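Local coordinates for protein glucanase (Clostridium thermocellum, PDB 5GXX) that probably hydrolyses internal beta-1,4-glucosidic bonds of cellulose as a family 9 endoglucanase of the cellulosome, at residues 175-179 / 220-224; 194-200 / 245-249; 441-447 / 472-478. The protein carries 1 engineered substitution. All blocks are in the same frame, centred on the assembly; numbering follows the deposited sequence.

Overall arrangement
Contacts 1 and 2 lie together in the helical family 9 catalytic domain, their centres 12 Å apart, whereas contact 3 sits on the opposite side of the chain's centre, about 50 Å from contact 1 and 42 Å from contact 2 (centre to centre). The first two alternate along the sequence: helix 162-178, the calcium loop that opens helix 198-212, helix 215-224, and then residues 245-249. They also touch, Tyr224 and Arg179 both packing on Trp198. Contact 3 follows later in the chain, where the loop after helix 412-429 enters strand 447-456 and meets residues 472-478, joining the catalytic domain to the beta-rich module.

Contact 1 of 3, residues 175-179 / 220-224; sequences ADATR and KAESY
Asp176 OD2 takes a hydrogen bond and salt bridge from Lys220 NZ at 2.7 Å, while its other oxygen, OD1, accepts from Tyr224 OH, also at 2.7 Å. The two bonds use the carboxylate differently. The ammonium group approaches OD2 on the syn lone pair, whereas the phenol hydroxyl comes down on OD1 from 65° above the carboxylate plane, and ring and carboxylate stand perpendicular to each other. With CG of Asp176 anti to the backbone N (chi1 -171°), the acid extends toward helix 215-224; the lysine chain, bent at chi2, comes to it from the opposite direction.

Arg179, just past the end of helix 162-178, completes the first shell: its NH2 forms a salt bridge with Asp176 OD1 at 2.9 Å, the oxygen in the guanidinium plane, from the face opposite to the tyrosine. The same nitrogen lies 3.8 Å from Tyr224 CE1, at the ring edge, with guanidinium and ring planes 69° apart. A water accepts from Arg179 NH2 at 2.7 Å and more weakly from Lys220 NZ. Farther out, Tyr224 also packs on Trp198, Leu201 and Ser205 of helix 198-212.

Asp176, Arg179 and Lys220 thus form a salt-bridge network tying the C-terminal part of helix 162-178 to helix 215-224 in the family 9 domain. Two cations and a phenol donor around one acid would be expected to stabilise its ionised form.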
loop_
_atom_site.group_PDB
_atom_site.type_symbol
_atom_site.label_atom_id
_atom_site.label_comp_id
_atom_site.label_asym_id
_atom_site.label_seq_id
_atom_site.Cartn_x
_atom_site.Cartn_y
_atom_site.Cartn_z
ATOM N N ALA A 175 -20.598 -41.180 -26.056
ATOM C CA ALA A 175 -21.630 -40.683 -25.164
ATOM C C ALA A 175 -22.609 -41.782 -24.790
ATOM O O ALA A 175 -23.037 -41.884 -23.641
ATOM C CB ALA A 175 -22.358 -39.528 -25.831
ATOM N N ASP A 176 -22.937 -42.604 -25.781
ATOM C CA ASP A 176 -23.898 -43.687 -25.625
ATOM C C ASP A 176 -23.343 -44.870 -24.823
ATOM O O ASP A 176 -24.097 -45.622 -24.209
ATOM C CB ASP A 176 -24.364 -44.131 -27.015
ATOM C CG ASP A 176 -25.531 -45.102 -26.984
ATOM O OD1 ASP A 176 -26.484 -44.907 -26.196
ATOM O OD2 ASP A 176 -25.502 -46.039 -27.820
ATOM N N ALA A 177 -22.022 -45.021 -24.805
ATOM C CA ALA A 177 -21.396 -46.123 -24.075
ATOM C C ALA A 177 -21.197 -45.696 -22.621
ATOM O O ALA A 177 -21.323 -46.514 -21.710
ATOM C CB ALA A 177 -20.071 -46.479 -24.719
ATOM N N THR A 178 -20.928 -44.407 -22.413
ATOM C CA THR A 178 -20.623 -43.840 -21.099
ATOM C C THR A 178 -21.864 -43.712 -20.212
ATOM O O THR A 178 -21.805 -43.954 -19.005
ATOM C CB THR A 178 -19.938 -42.462 -21.239
ATOM O OG1 THR A 178 -18.725 -42.580 -21.987
ATOM C CG2 THR A 178 -19.613 -41.834 -19.895
ATOM N N ARG A 179 -22.986 -43.306 -20.804
ATOM C CA ARG A 179 -24.241 -43.130 -20.070
ATOM C C ARG A 179 -24.074 -42.565 -18.663
ATOM O O ARG A 179 -24.617 -43.078 -17.682
ATOM C CB ARG A 179 -25.115 -44.383 -20.104
ATOM C CG ARG A 179 -25.669 -44.580 -21.494
ATOM C CD ARG A 179 -26.479 -45.836 -21.680
ATOM N NE ARG A 179 -26.854 -45.972 -23.084
ATOM C CZ ARG A 179 -27.822 -46.768 -23.522
ATOM N NH1 ARG A 179 -28.518 -47.495 -22.657
ATOM N NH2 ARG A 179 -28.105 -46.834 -24.815
ATOM N N LYS A 220 -32.430 -46.469 -31.901
ATOM C CA LYS A 220 -31.818 -45.867 -30.719
ATOM C C LYS A 220 -32.649 -44.678 -30.220
ATOM O O LYS A 220 -33.015 -44.600 -29.045
ATOM C CB LYS A 220 -30.384 -45.424 -31.040
ATOM C CG LYS A 220 -29.369 -46.558 -31.103
ATOM C CD LYS A 220 -28.772 -46.781 -29.722
ATOM C CE LYS A 220 -27.700 -47.858 -29.696
ATOM N NZ LYS A 220 -27.302 -48.014 -28.273
ATOM N N ALA A 221 -32.935 -43.751 -31.125
ATOM C CA ALA A 221 -33.702 -42.551 -30.772
ATOM C C ALA A 221 -34.997 -42.928 -30.057
ATOM O O ALA A 221 -35.272 -42.451 -28.948
ATOM C CB ALA A 221 -33.993 -41.724 -32.023
ATOM N N GLU A 222 -35.762 -43.819 -30.684
ATOM C CA GLU A 222 -37.055 -44.231 -30.139
ATOM C C GLU A 222 -36.933 -44.958 -28.801
ATOM O O GLU A 222 -37.813 -44.830 -27.951
ATOM C CB GLU A 222 -37.878 -44.992 -31.182
ATOM C CG GLU A 222 -38.143 -44.139 -32.416
ATOM C CD GLU A 222 -39.305 -44.606 -33.264
ATOM O OE1 GLU A 222 -39.107 -45.539 -34.081
ATOM O OE2 GLU A 222 -40.406 -44.021 -33.133
ATOM N N SER A 223 -35.803 -45.626 -28.584
ATOM C CA SER A 223 -35.506 -46.302 -27.323
ATOM C C SER A 223 -35.248 -45.352 -26.150
ATOM O O SER A 223 -35.345 -45.743 -24.986
ATOM C CB SER A 223 -34.313 -47.247 -27.505
ATOM O OG SER A 223 -33.068 -46.607 -27.278
ATOM N N TYR A 224 -34.900 -44.102 -26.444
ATOM C CA TYR A 224 -34.586 -43.148 -25.384
ATOM C C TYR A 224 -35.816 -42.447 -24.825
ATOM O O TYR A 224 -35.758 -41.928 -23.709
ATOM C CB TYR A 224 -33.595 -42.081 -25.858
ATOM C CG TYR A 224 -32.259 -42.606 -26.332
ATOM C CD1 TYR A 224 -31.462 -43.404 -25.517
ATOM C CD2 TYR A 224 -31.778 -42.267 -27.592
ATOM C CE1 TYR A 224 -30.232 -43.880 -25.962
ATOM C CE2 TYR A 224 -30.546 -42.733 -28.040
ATOM C CZ TYR A 224 -29.783 -43.543 -27.224
ATOM O OH TYR A 224 -28.553 -43.989 -27.682
HETATM O O HOH W 1 -29.327 -49.022 -25.743
#

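Contact 2 of 3, residues 194-200 / 245-249; sequences HSGFWDE and WDDCH. With CA (calcium ion), chain C.
One calcium ion joins the two segments, with seven protein oxygens and a water around it, yet residues 245-249 supply just one of these ligands, the backbone Asp246 O at 2.3 Å. The site lies at the start of helix 198-212 in the catalytic domain, an (alpha/alpha)6 barrel as known for family 9. From residues 194-200 come Ser195 OG, Gly196 O and the carboxylates of Asp199 and Glu200, both bidentate. Each carboxylate is held unevenly: Asp199 OD2 is 2.3 Å from the calcium and its OD1 2.6 Å, and Glu200 OE2 and OE1 stand at the same two distances. Asp199 CG sits between the backbone N and the carbonyl carbon (chi1 52°), which turns the carboxylate onto the ion.

The Asp246 side chain stays off the metal and serves as second shell. Its OD1 accepts from His194 N at 2.9 Å, nearly straight at 168°, and its OD2 accepts from Ser195 OG at 2.9 Å, from 57° above the carboxylate plane. This donation is consistent with fixing the hydroxyl so that its oxygen faces the calcium. The coordinated water is tied to the same acid, giving a hydrogen bond to Asp246 OD1. Beyond it, the His194 and Trp245 rings meet rim to rim.

Next along the chain, Asp247 makes an Asx turn at the start of helix 249-260: OD1 accepts from His249 N, and from His249 ND1 at 2.6 Å in the plane of the imidazole.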
loop_
_atom_site.group_PDB
_atom_site.type_symbol
_atom_site.label_atom_id
_atom_site.label_comp_id
_atom_site.label_asym_id
_atom_site.label_seq_id
_atom_site.Cartn_x
_atom_site.Cartn_y
_atom_site.Cartn_z
ATOM N N HIS A 194 -28.851 -30.386 -15.965
ATOM C CA HIS A 194 -30.048 -30.411 -15.120
ATOM C C HIS A 194 -30.984 -31.559 -15.472
ATOM O O HIS A 194 -31.508 -32.246 -14.598
ATOM C CB HIS A 194 -30.818 -29.091 -15.250
ATOM C CG HIS A 194 -30.000 -27.895 -14.883
ATOM N ND1 HIS A 194 -29.607 -27.633 -13.587
ATOM C CD2 HIS A 194 -29.447 -26.923 -15.647
ATOM C CE1 HIS A 194 -28.870 -26.536 -13.568
ATOM N NE2 HIS A 194 -28.746 -26.093 -14.806
ATOM N N SER A 195 -31.214 -31.739 -16.764
ATOM C CA SER A 195 -32.206 -32.685 -17.250
ATOM C C SER A 195 -31.629 -34.097 -17.349
ATOM O O SER A 195 -32.359 -35.042 -17.598
ATOM C CB SER A 195 -32.731 -32.253 -18.622
ATOM O OG SER A 195 -31.652 -32.030 -19.515
ATOM N N GLY A 196 -30.318 -34.244 -17.188
ATOM C CA GLY A 196 -29.668 -35.514 -17.471
ATOM C C GLY A 196 -29.222 -35.585 -18.918
ATOM O O GLY A 196 -29.221 -34.579 -19.643
ATOM N N PHE A 197 -28.869 -36.793 -19.342
ATOM C CA PHE A 197 -28.216 -36.985 -20.632
ATOM C C PHE A 197 -29.060 -37.746 -21.664
ATOM O O PHE A 197 -28.660 -37.845 -22.824
ATOM C CB PHE A 197 -26.849 -37.658 -20.422
ATOM C CG PHE A 197 -26.961 -39.060 -19.878
ATOM C CD1 PHE A 197 -27.459 -40.068 -20.691
ATOM C CD2 PHE A 197 -26.660 -39.353 -18.552
ATOM C CE1 PHE A 197 -27.611 -41.363 -20.226
ATOM C CE2 PHE A 197 -26.828 -40.657 -18.063
ATOM C CZ PHE A 197 -27.315 -41.655 -18.900
ATOM N N TRP A 198 -30.219 -38.271 -21.269
ATOM C CA TRP A 198 -31.055 -38.991 -22.229
ATOM C C TRP A 198 -31.542 -38.108 -23.383
ATOM O O TRP A 198 -31.632 -38.567 -24.528
ATOM C CB TRP A 198 -32.224 -39.711 -21.544
ATOM C CG TRP A 198 -31.790 -40.761 -20.554
ATOM C CD1 TRP A 198 -31.935 -40.714 -19.198
ATOM C CD2 TRP A 198 -31.133 -42.003 -20.843
ATOM N NE1 TRP A 198 -31.418 -41.855 -18.621
ATOM C CE2 TRP A 198 -30.914 -42.658 -19.611
ATOM C CE3 TRP A 198 -30.703 -42.624 -22.026
ATOM C CZ2 TRP A 198 -30.294 -43.912 -19.527
ATOM C CZ3 TRP A 198 -30.090 -43.881 -21.939
ATOM C CH2 TRP A 198 -29.890 -44.499 -20.698
ATOM N N ASP A 199 -31.876 -36.853 -23.095
ATOM C CA ASP A 199 -32.282 -35.947 -24.163
ATOM C C ASP A 199 -31.178 -35.669 -25.192
ATOM O O ASP A 199 -31.469 -35.599 -26.384
ATOM C CB ASP A 199 -32.802 -34.621 -23.580
ATOM C CG ASP A 199 -31.828 -33.995 -22.587
ATOM O OD1 ASP A 199 -31.761 -34.473 -21.433
ATOM O OD2 ASP A 199 -31.131 -33.022 -22.953
ATOM N N GLU A 200 -29.927 -35.530 -24.760
ATOM C CA GLU A 200 -28.829 -35.363 -25.714
ATOM C C GLU A 200 -28.652 -36.606 -26.586
ATOM O O GLU A 200 -28.357 -36.506 -27.778
ATOM C CB GLU A 200 -27.493 -35.054 -25.026
ATOM C CG GLU A 200 -27.349 -33.663 -24.416
ATOM C CD GLU A 200 -28.081 -33.496 -23.107
ATOM O OE1 GLU A 200 -28.575 -34.516 -22.567
ATOM O OE2 GLU A 200 -28.159 -32.348 -22.605
ATOM N N TRP A 245 -29.927 -25.157 -24.365
ATOM C CA TRP A 245 -28.613 -25.806 -24.224
ATOM C C TRP A 245 -28.617 -27.056 -23.348
ATOM O O TRP A 245 -27.785 -27.933 -23.562
ATOM C CB TRP A 245 -27.545 -24.829 -23.717
ATOM C CG TRP A 245 -27.889 -24.277 -22.355
ATOM C CD1 TRP A 245 -28.612 -23.144 -22.077
ATOM C CD2 TRP A 245 -27.588 -24.873 -21.088
ATOM N NE1 TRP A 245 -28.779 -22.999 -20.721
ATOM C CE2 TRP A 245 -28.144 -24.039 -20.091
ATOM C CE3 TRP A 245 -26.891 -26.020 -20.695
ATOM C CZ2 TRP A 245 -28.033 -24.322 -18.724
ATOM C CZ3 TRP A 245 -26.773 -26.297 -19.338
ATOM C CH2 TRP A 245 -27.347 -25.457 -18.372
ATOM N N ASP A 246 -29.483 -27.101 -22.341
ATOM C CA ASP A 246 -29.521 -28.218 -21.401
ATOM C C ASP A 246 -30.381 -29.406 -21.849
ATOM O O ASP A 246 -30.224 -30.546 -21.388
ATOM C CB ASP A 246 -30.041 -27.725 -20.052
ATOM C CG ASP A 246 -30.019 -28.812 -19.004
ATOM O OD1 ASP A 246 -28.914 -29.184 -18.580
ATOM O OD2 ASP A 246 -31.102 -29.314 -18.638
ATOM N N ASP A 247 -31.324 -29.104 -22.738
ATOM C CA ASP A 247 -32.396 -30.024 -23.066
ATOM C C ASP A 247 -33.029 -29.754 -24.431
ATOM O O ASP A 247 -33.841 -28.838 -24.608
ATOM C CB ASP A 247 -33.448 -29.998 -21.958
ATOM C CG ASP A 247 -34.463 -31.116 -22.075
ATOM O OD1 ASP A 247 -34.442 -31.868 -23.083
ATOM O OD2 ASP A 247 -35.306 -31.202 -21.157
ATOM N N CYS A 248 -32.651 -30.593 -25.385
ATOM C CA CYS A 248 -33.100 -30.525 -26.765
ATOM C C CYS A 248 -34.164 -31.565 -27.105
ATOM O O CYS A 248 -34.459 -31.774 -28.281
ATOM C CB CYS A 248 -31.897 -30.665 -27.706
ATOM S SG CYS A 248 -30.821 -29.225 -27.783
ATOM N N HIS A 249 -34.770 -32.228 -26.118
ATOM C CA HIS A 249 -35.782 -33.236 -26.455
ATOM C C HIS A 249 -36.989 -32.653 -27.165
ATOM O O HIS A 249 -37.590 -33.324 -27.997
ATOM C CB HIS A 249 -36.217 -34.187 -25.319
ATOM C CG HIS A 249 -37.227 -33.621 -24.366
ATOM N ND1 HIS A 249 -36.855 -32.911 -23.247
ATOM C CD2 HIS A 249 -38.577 -33.740 -24.305
ATOM C CE1 HIS A 249 -37.936 -32.587 -22.555
ATOM N NE2 HIS A 249 -38.998 -33.057 -23.188
HETATM CA CA CA C . -29.812 -32.826 -21.041
HETATM O O HOH W 2 -30.202 -32.084 -25.449
HETATM O O HOH W 3 -28.206 -30.444 -24.491
HETATM O O HOH W 4 -28.430 -31.890 -19.508
#

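Contact 3 of 3, residues 441-447 / 472-478; sequences EQRDDEF and SWPARLI
Arg443 lies flat along one face of the Trp473 indole, the two side chains sliding past each other in opposite directions with guanidinium and ring planes 16° apart. Arg443 CG makes a CH-pi contact 3.6 Å from the centroid of the five-membered ring of Trp473, almost on its normal. The extended arginine chain carries NE over Trp473 CG and puts the guanidinium face over Trp473 CB, beyond the ring, and NH2 continues to a salt bridge with Glu33. Ser472 CB touches the opposite face of the indole.

Carboxylates line the edge of the same ring, turned steeply against it. Trp473 NE1 donates to the anti lone pair of Glu441 OE1 at 2.8 Å, their planes 89° apart; OE1 also bonds His382. Asp444 OD1, paired mainly with Arg381, approaches Trp473 CH2 in the ring plane.

Glu446 points its extended chain into the bend of residues 472-476. Its OE2 accepts three bonds: Ser472 N at 2.8 Å on the anti lone pair, Trp473 N at 2.9 Å nearly along the C-O axis, and Arg476 NH1 at 2.8 Å from above the carboxylate plane. Arg476 NH2 donates to Glu446 OE1, also from above that plane, the oxygen lying in the guanidinium plane, which completes an end-on, two-nitrogen salt bridge. NH1 also donates to Pro474 O, just after the cis peptide.

Farther along, Ile478 CD1 makes a second CH-pi contact, over a face of Phe447 and 3.6 Å from the ring centroid. Arg476 lies at that ring's edge, Phe447 CE1 over its guanidinium face, the planes 67° apart. Through Glu33, Arg381 and His382 this loop-to-loop contact reaches the catalytic domain, consistent with the family 9 architecture in which a cellulose-binding module, probably of family 3c type, is packed against it.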
loop_
_atom_site.group_PDB
_atom_site.type_symbol
_atom_site.label_atom_id
_atom_site.label_comp_id
_atom_site.label_asym_id
_atom_site.label_seq_id
_atom_site.Cartn_x
_atom_site.Cartn_y
_atom_site.Cartn_z
ATOM N N GLU A 441 -15.771 2.149 -36.752
ATOM C CA GLU A 441 -16.035 2.816 -35.484
ATOM C C GLU A 441 -15.209 4.086 -35.331
ATOM O O GLU A 441 -14.107 4.189 -35.871
ATOM C CB GLU A 441 -15.715 1.869 -34.319
ATOM C CG GLU A 441 -16.751 0.758 -34.209
ATOM C CD GLU A 441 -16.495 -0.244 -33.085
ATOM O OE1 GLU A 441 -15.440 -0.217 -32.410
ATOM O OE2 GLU A 441 -17.385 -1.085 -32.864
ATOM N N GLN A 442 -15.769 5.038 -34.591
ATOM C CA GLN A 442 -15.010 6.161 -34.050
ATOM C C GLN A 442 -14.072 5.625 -32.976
ATOM O O GLN A 442 -14.516 4.995 -32.020
ATOM C CB GLN A 442 -15.972 7.184 -33.434
ATOM C CG GLN A 442 -15.304 8.420 -32.831
ATOM C CD GLN A 442 -14.422 9.164 -33.817
ATOM O OE1 GLN A 442 -13.213 9.292 -33.609
ATOM N NE2 GLN A 442 -15.019 9.651 -34.904
ATOM N N ARG A 443 -12.775 5.855 -33.133
ATOM C CA ARG A 443 -11.814 5.399 -32.139
ATOM C C ARG A 443 -11.443 6.527 -31.184
ATOM O O ARG A 443 -11.693 7.707 -31.461
ATOM C CB ARG A 443 -10.571 4.812 -32.810
ATOM C CG ARG A 443 -10.918 3.658 -33.747
ATOM C CD ARG A 443 -9.699 3.060 -34.401
ATOM N NE ARG A 443 -10.098 1.946 -35.261
ATOM C CZ ARG A 443 -9.259 1.072 -35.810
ATOM N NH1 ARG A 443 -7.953 1.170 -35.608
ATOM N NH2 ARG A 443 -9.733 0.080 -36.546
ATOM N N ASP A 444 -10.939 6.148 -30.015
ATOM C CA ASP A 444 -10.315 7.134 -29.143
ATOM C C ASP A 444 -8.850 6.746 -28.970
ATOM O O ASP A 444 -8.378 5.824 -29.641
ATOM C CB ASP A 444 -11.118 7.420 -27.859
ATOM C CG ASP A 444 -11.647 6.171 -27.167
ATOM O OD1 ASP A 444 -11.017 5.097 -27.256
ATOM O OD2 ASP A 444 -12.691 6.283 -26.487
ATOM N N ASP A 445 -8.108 7.486 -28.148
ATOM C CA ASP A 445 -6.663 7.275 -28.047
ATOM C C ASP A 445 -6.295 5.994 -27.304
ATOM O O ASP A 445 -6.937 5.627 -26.313
ATOM C CB ASP A 445 -5.991 8.509 -27.437
ATOM C CG ASP A 445 -6.055 9.727 -28.349
ATOM O OD1 ASP A 445 -5.968 9.601 -29.594
ATOM O OD2 ASP A 445 -6.175 10.842 -27.797
ATOM N N GLU A 446 -5.319 5.275 -27.845
ATOM C CA GLU A 446 -4.918 3.975 -27.297
ATOM C C GLU A 446 -3.617 3.988 -26.493
ATOM O O GLU A 446 -3.606 3.653 -25.307
ATOM C CB GLU A 446 -4.863 2.916 -28.395
ATOM C CG GLU A 446 -6.215 2.636 -29.041
ATOM C CD GLU A 446 -6.115 1.615 -30.150
ATOM O OE1 GLU A 446 -5.552 1.913 -31.222
ATOM O OE2 GLU A 446 -6.630 0.490 -29.956
ATOM N N PHE A 447 -2.527 4.369 -27.147
ATOM C CA PHE A 447 -1.230 4.509 -26.496
ATOM C C PHE A 447 -0.865 5.982 -26.442
ATOM O O PHE A 447 -0.838 6.661 -27.473
ATOM C CB PHE A 447 -0.164 3.748 -27.289
ATOM C CG PHE A 447 -0.360 2.251 -27.286
ATOM C CD1 PHE A 447 -1.202 1.642 -28.217
ATOM C CD2 PHE A 447 0.245 1.466 -26.312
ATOM C CE1 PHE A 447 -1.379 0.272 -28.208
ATOM C CE2 PHE A 447 0.067 0.096 -26.271
ATOM C CZ PHE A 447 -0.763 -0.510 -27.220
ATOM N N SER A 472 -7.816 -0.934 -27.803
ATOM C CA SER A 472 -9.151 -1.523 -27.942
ATOM C C SER A 472 -9.517 -1.872 -29.388
ATOM O O SER A 472 -10.523 -2.556 -29.586
ATOM C CB SER A 472 -10.220 -0.619 -27.317
ATOM O OG SER A 472 -11.268 -1.390 -26.753
ATOM N N TRP A 473 -8.729 -1.441 -30.381
ATOM C CA TRP A 473 -9.063 -1.713 -31.790
ATOM C C TRP A 473 -7.968 -2.483 -32.528
ATOM O O TRP A 473 -7.356 -1.950 -33.456
ATOM C CB TRP A 473 -9.357 -0.408 -32.547
ATOM C CG TRP A 473 -10.640 0.218 -32.169
ATOM C CD1 TRP A 473 -11.852 0.018 -32.760
ATOM C CD2 TRP A 473 -10.853 1.163 -31.117
ATOM N NE1 TRP A 473 -12.809 0.785 -32.142
ATOM C CE2 TRP A 473 -12.225 1.497 -31.127
ATOM C CE3 TRP A 473 -10.010 1.758 -30.167
ATOM C CZ2 TRP A 473 -12.778 2.393 -30.217
ATOM C CZ3 TRP A 473 -10.559 2.660 -29.268
ATOM C CH2 TRP A 473 -11.936 2.970 -29.302
ATOM N N PRO A 474 -7.689 -3.733 -32.121
ATOM C CA PRO A 474 -8.201 -4.443 -30.954
ATOM C C PRO A 474 -7.288 -4.203 -29.755
ATOM O O PRO A 474 -6.146 -3.746 -29.914
ATOM C CB PRO A 474 -8.081 -5.907 -31.376
ATOM C CG PRO A 474 -6.830 -5.933 -32.255
ATOM C CD PRO A 474 -6.775 -4.574 -32.915
ATOM N N ALA A 475 -7.756 -4.553 -28.561
ATOM C CA ALA A 475 -6.843 -4.572 -27.418
ATOM C C ALA A 475 -5.586 -5.354 -27.793
ATOM O O ALA A 475 -5.675 -6.372 -28.475
ATOM C CB ALA A 475 -7.528 -5.211 -26.202
ATOM N N ARG A 476 -4.400 -4.876 -27.403
ATOM C CA ARG A 476 -3.173 -5.511 -27.874
ATOM C C ARG A 476 -2.007 -5.099 -27.000
ATOM O O ARG A 476 -2.134 -4.201 -26.172
ATOM C CB ARG A 476 -2.891 -5.162 -29.347
ATOM C CG ARG A 476 -2.684 -3.687 -29.618
ATOM C CD ARG A 476 -2.693 -3.363 -31.128
ATOM N NE ARG A 476 -2.487 -1.939 -31.390
ATOM C CZ ARG A 476 -3.421 -1.001 -31.263
ATOM N NH1 ARG A 476 -4.664 -1.305 -30.892
ATOM N NH2 ARG A 476 -3.118 0.259 -31.531
ATOM N N LEU A 477 -0.887 -5.762 -27.245
ATOM C CA LEU A 477 0.346 -5.611 -26.484
ATOM C C LEU A 477 1.442 -5.159 -27.438
ATOM O O LEU A 477 1.610 -5.724 -28.531
ATOM C CB LEU A 477 0.721 -6.967 -25.880
ATOM C CG LEU A 477 -0.386 -7.555 -24.997
ATOM C CD1 LEU A 477 -0.080 -9.000 -24.655
ATOM C CD2 LEU A 477 -0.674 -6.749 -23.727
ATOM N N ILE A 478 2.166 -4.112 -27.035
ATOM C CA ILE A 478 3.348 -3.649 -27.757
ATOM C C ILE A 478 4.570 -3.781 -26.850
ATOM O O ILE A 478 4.625 -3.195 -25.759
ATOM C CB ILE A 478 3.217 -2.187 -28.258
ATOM C CG1 ILE A 478 2.055 -2.051 -29.254
ATOM C CG2 ILE A 478 4.518 -1.738 -28.906
ATOM C CD1 ILE A 478 1.677 -0.613 -29.649
HETATM O O HOH W 5 -5.853 0.620 -33.684
#